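Local atomic coordinates of ofchtiv-allosamidin (Ostrinia furnacalis, PDB entry 6JMB), a protein that probably hydrolyses chitin as a group IV insect chitinase of glycosyl hydrolase family 18, and binds the inhibitor allosamidin. Residues 232-237 with 241-246. Residues are numbered along the deposited sequence; the frame is centred on the assembly and turned at random.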
ATOM      1  N   TYR A 232     -13.119  -3.998  11.137  1.00 11.51           N
ATOM      2  CA  TYR A 232     -13.224  -5.420  10.813  1.00 11.33           C
ATOM      3  C   TYR A 232     -11.995  -6.185  11.298  1.00 11.87           C
ATOM      4  O   TYR A 232     -12.114  -7.208  11.984  1.00 11.78           O
ATOM      5  CB  TYR A 232     -13.434  -5.668   9.312  1.00 12.41           C
ATOM      6  CG  TYR A 232     -13.258  -7.148   9.055  1.00 13.26           C
ATOM      7  CD1 TYR A 232     -14.224  -8.050   9.477  1.00 12.95           C
ATOM      8  CD2 TYR A 232     -12.089  -7.652   8.494  1.00 12.75           C
ATOM      9  CE1 TYR A 232     -14.054  -9.409   9.315  1.00 12.85           C
ATOM     10  CE2 TYR A 232     -11.910  -9.016   8.325  1.00 11.25           C
ATOM     11  CZ  TYR A 232     -12.898  -9.884   8.744  1.00 13.83           C
ATOM     12  OH  TYR A 232     -12.721 -11.238   8.589  1.00 14.87           O
ATOM     13  N   TRP A 233     -10.798  -5.702  10.949  1.00 10.11           N
ATOM     14  CA  TRP A 233      -9.582  -6.428  11.299  1.00 11.35           C
ATOM     15  C   TRP A 233      -9.408  -6.520  12.808  1.00 12.24           C
ATOM     16  O   TRP A 233      -9.026  -7.576  13.328  1.00 14.15           O
ATOM     17  CB  TRP A 233      -8.364  -5.820  10.596  1.00 11.16           C
ATOM     18  CG  TRP A 233      -8.288  -6.287   9.171  1.00 11.05           C
ATOM     19  CD1 TRP A 233      -8.903  -5.729   8.085  1.00 10.55           C
ATOM     20  CD2 TRP A 233      -7.599  -7.449   8.687  1.00  9.60           C
ATOM     21  NE1 TRP A 233      -8.629  -6.467   6.951  1.00 10.34           N
ATOM     22  CE2 TRP A 233      -7.826  -7.523   7.298  1.00  9.74           C
ATOM     23  CE3 TRP A 233      -6.799  -8.424   9.297  1.00 10.67           C
ATOM     24  CZ2 TRP A 233      -7.294  -8.536   6.512  1.00  9.95           C
ATOM     25  CZ3 TRP A 233      -6.268  -9.433   8.511  1.00 11.08           C
ATOM     26  CH2 TRP A 233      -6.513  -9.478   7.132  1.00 10.75           C
ATOM     27  N   LEU A 234      -9.718  -5.443  13.537  1.00 12.50           N
ATOM     28  CA  LEU A 234      -9.666  -5.505  14.994  1.00 13.87           C
ATOM     29  C   LEU A 234     -10.667  -6.522  15.528  1.00 13.71           C
ATOM     30  O   LEU A 234     -10.337  -7.347  16.392  1.00 16.25           O
ATOM     31  CB  LEU A 234      -9.943  -4.123  15.589  1.00 13.47           C
ATOM     32  CG  LEU A 234      -8.882  -3.049  15.358  1.00 14.17           C
ATOM     33  CD1 LEU A 234      -9.395  -1.689  15.834  1.00 15.84           C
ATOM     34  CD2 LEU A 234      -7.585  -3.402  16.061  1.00 14.81           C
ATOM     35  N   SER A 235     -11.892  -6.497  15.003  1.00 13.26           N
ATOM     36  CA  SER A 235     -12.937  -7.379  15.513  1.00 14.97           C
ATOM     37  C   SER A 235     -12.682  -8.840  15.170  1.00 16.23           C
ATOM     38  O   SER A 235     -13.173  -9.729  15.878  1.00 18.68           O
ATOM     39  CB  SER A 235     -14.303  -6.945  14.976  1.00 16.01           C
ATOM     40  OG  SER A 235     -14.470  -7.317  13.619  1.00 26.78           O
ATOM     41  N   ALA A 236     -11.926  -9.109  14.111  1.00 14.22           N
ATOM     42  CA  ALA A 236     -11.662 -10.467  13.660  1.00 14.77           C
ATOM     43  C   ALA A 236     -10.417 -11.076  14.292  1.00 14.11           C
ATOM     44  O   ALA A 236     -10.086 -12.227  13.987  1.00 14.92           O
ATOM     45  CB  ALA A 236     -11.557 -10.510  12.133  1.00 13.59           C
ATOM     46  N   GLY A 237      -9.714 -10.337  15.145  1.00 14.59           N
ATOM     47  CA  GLY A 237      -8.634 -10.931  15.906  1.00 16.83           C
ATOM     48  C   GLY A 237      -7.246 -10.378  15.670  1.00 17.85           C
ATOM     49  O   GLY A 237      -6.276 -10.916  16.212  1.00 19.01           O
ATOM     50  N   GLU A 241      -1.688  -3.767  18.254  1.00 13.72           N
ATOM     51  CA  GLU A 241      -0.239  -3.671  18.156  1.00 14.86           C
ATOM     52  C   GLU A 241       0.320  -4.394  16.938  1.00 15.06           C
ATOM     53  O   GLU A 241       1.530  -4.312  16.696  1.00 14.91           O
ATOM     54  CB  GLU A 241       0.409  -4.178  19.443  1.00 20.21           C
ATOM     55  CG  GLU A 241       0.245  -5.662  19.666  1.00 24.65           C
ATOM     56  CD  GLU A 241      -0.926  -6.008  20.574  1.00 30.03           C
ATOM     57  OE1 GLU A 241      -1.878  -5.197  20.694  1.00 22.28           O
ATOM     58  OE2 GLU A 241      -0.892  -7.108  21.169  1.00 37.98           O
ATOM     59  N   LYS A 242      -0.519  -5.083  16.167  1.00 13.32           N
ATOM     60  CA  LYS A 242      -0.095  -5.677  14.909  1.00 13.45           C
ATOM     61  C   LYS A 242      -0.820  -5.107  13.701  1.00 13.14           C
ATOM     62  O   LYS A 242      -0.578  -5.573  12.581  1.00 15.05           O
ATOM     63  CB  LYS A 242      -0.254  -7.203  14.935  1.00 13.04           C
ATOM     64  CG  LYS A 242       0.775  -7.899  15.807  1.00 14.06           C
ATOM     65  CD  LYS A 242       0.762  -9.400  15.595  1.00 14.45           C
ATOM     66  CE  LYS A 242       1.872 -10.061  16.385  1.00 15.72           C
ATOM     67  NZ  LYS A 242       1.899 -11.524  16.127  1.00 15.54           N
ATOM     68  N   LEU A 243      -1.684  -4.115  13.884  1.00 11.58           N
ATOM     69  CA  LEU A 243      -2.459  -3.542  12.789  1.00 11.51           C
ATOM     70  C   LEU A 243      -1.793  -2.239  12.374  1.00 11.53           C
ATOM     71  O   LEU A 243      -1.792  -1.261  13.130  1.00 11.61           O
ATOM     72  CB  LEU A 243      -3.905  -3.299  13.212  1.00 12.50           C
ATOM     73  CG  LEU A 243      -4.944  -3.184  12.084  1.00 12.20           C
ATOM     74  CD1 LEU A 243      -6.345  -3.233  12.666  1.00 14.06           C
ATOM     75  CD2 LEU A 243      -4.797  -1.925  11.237  1.00 15.69           C
ATOM     76  N   VAL A 244      -1.238  -2.225  11.170  1.00 10.09           N
ATOM     77  CA  VAL A 244      -0.599  -1.045  10.605  1.00 11.38           C
ATOM     78  C   VAL A 244      -1.496  -0.554   9.479  1.00 10.71           C
ATOM     79  O   VAL A 244      -1.786  -1.300   8.534  1.00 11.88           O
ATOM     80  CB  VAL A 244       0.820  -1.357  10.112  1.00 11.03           C
ATOM     81  CG1 VAL A 244       1.487  -0.101   9.576  1.00 13.11           C
ATOM     82  CG2 VAL A 244       1.653  -1.957  11.244  1.00 13.06           C
ATOM     83  N   MET A 245      -1.956   0.684   9.587  1.00  9.57           N
ATOM     84  CA  MET A 245      -3.012   1.186   8.718  1.00  9.87           C
ATOM     85  C   MET A 245      -2.416   1.806   7.461  1.00 10.57           C
ATOM     86  O   MET A 245      -1.616   2.746   7.545  1.00 10.49           O
ATOM     87  CB  MET A 245      -3.853   2.217   9.462  1.00 11.16           C
ATOM     88  CG  MET A 245      -5.143   2.550   8.743  1.00 11.56           C
ATOM     89  SD  MET A 245      -6.045   3.891   9.541  1.00 13.73           S
ATOM     90  CE  MET A 245      -5.274   5.308   8.765  1.00 14.53           C
ATOM     91  N   GLY A 246      -2.820   1.295   6.302  1.00  9.21           N
ATOM     92  CA  GLY A 246      -2.306   1.819   5.050  1.00  9.88           C
ATOM     93  C   GLY A 246      -2.908   3.165   4.690  1.00  9.50           C
ATOM     94  O   GLY A 246      -4.073   3.456   4.977  1.00 10.17           O
TER
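Leu243, the first residue of strand 243-256, reaches out to Trp233 and Leu234 in the last turn of helix 226-235, an alpha-to-beta step of the TIM barrel of family 18 in which an outer helix turns back into the next barrel strand. The contact is purely apolar and rests on one methyl group. CD1 of Leu243 lies 3.6 Å from CD2 of Leu234 and 3.7 Å from its CG, with the two leucine side chains at about a right angle. The same CD1 meets CB of Trp233 at 3.9 Å, so it touches the base of the tryptophan side chain, and the indole extends off in another direction. A chi1 of -159° sets CG of Leu243 anti to the backbone N, and CD1 extends from there to the helix.

The Trp233 side chain packs on Ile188 and Val190 of strand 187-190, and its NE1 donates to the carbonyl O of Ala167. On the strand side, backbone bonds of Val244 to Ile188 and Val190 and of Met245 to Gly341 join it to its parallel neighbours 187-190 and 341-345.

Hydrogen bonding within 232-237 closes the helix. Gly237, with positive phi, ends it in a Schellman motif, its N bonding to O of Leu234. The carbonyl O of Tyr232 accepts from both Ala236 N and Ser235 OG, each at 2.9 Å, the hydroxyl lying 26° off the carbonyl plane.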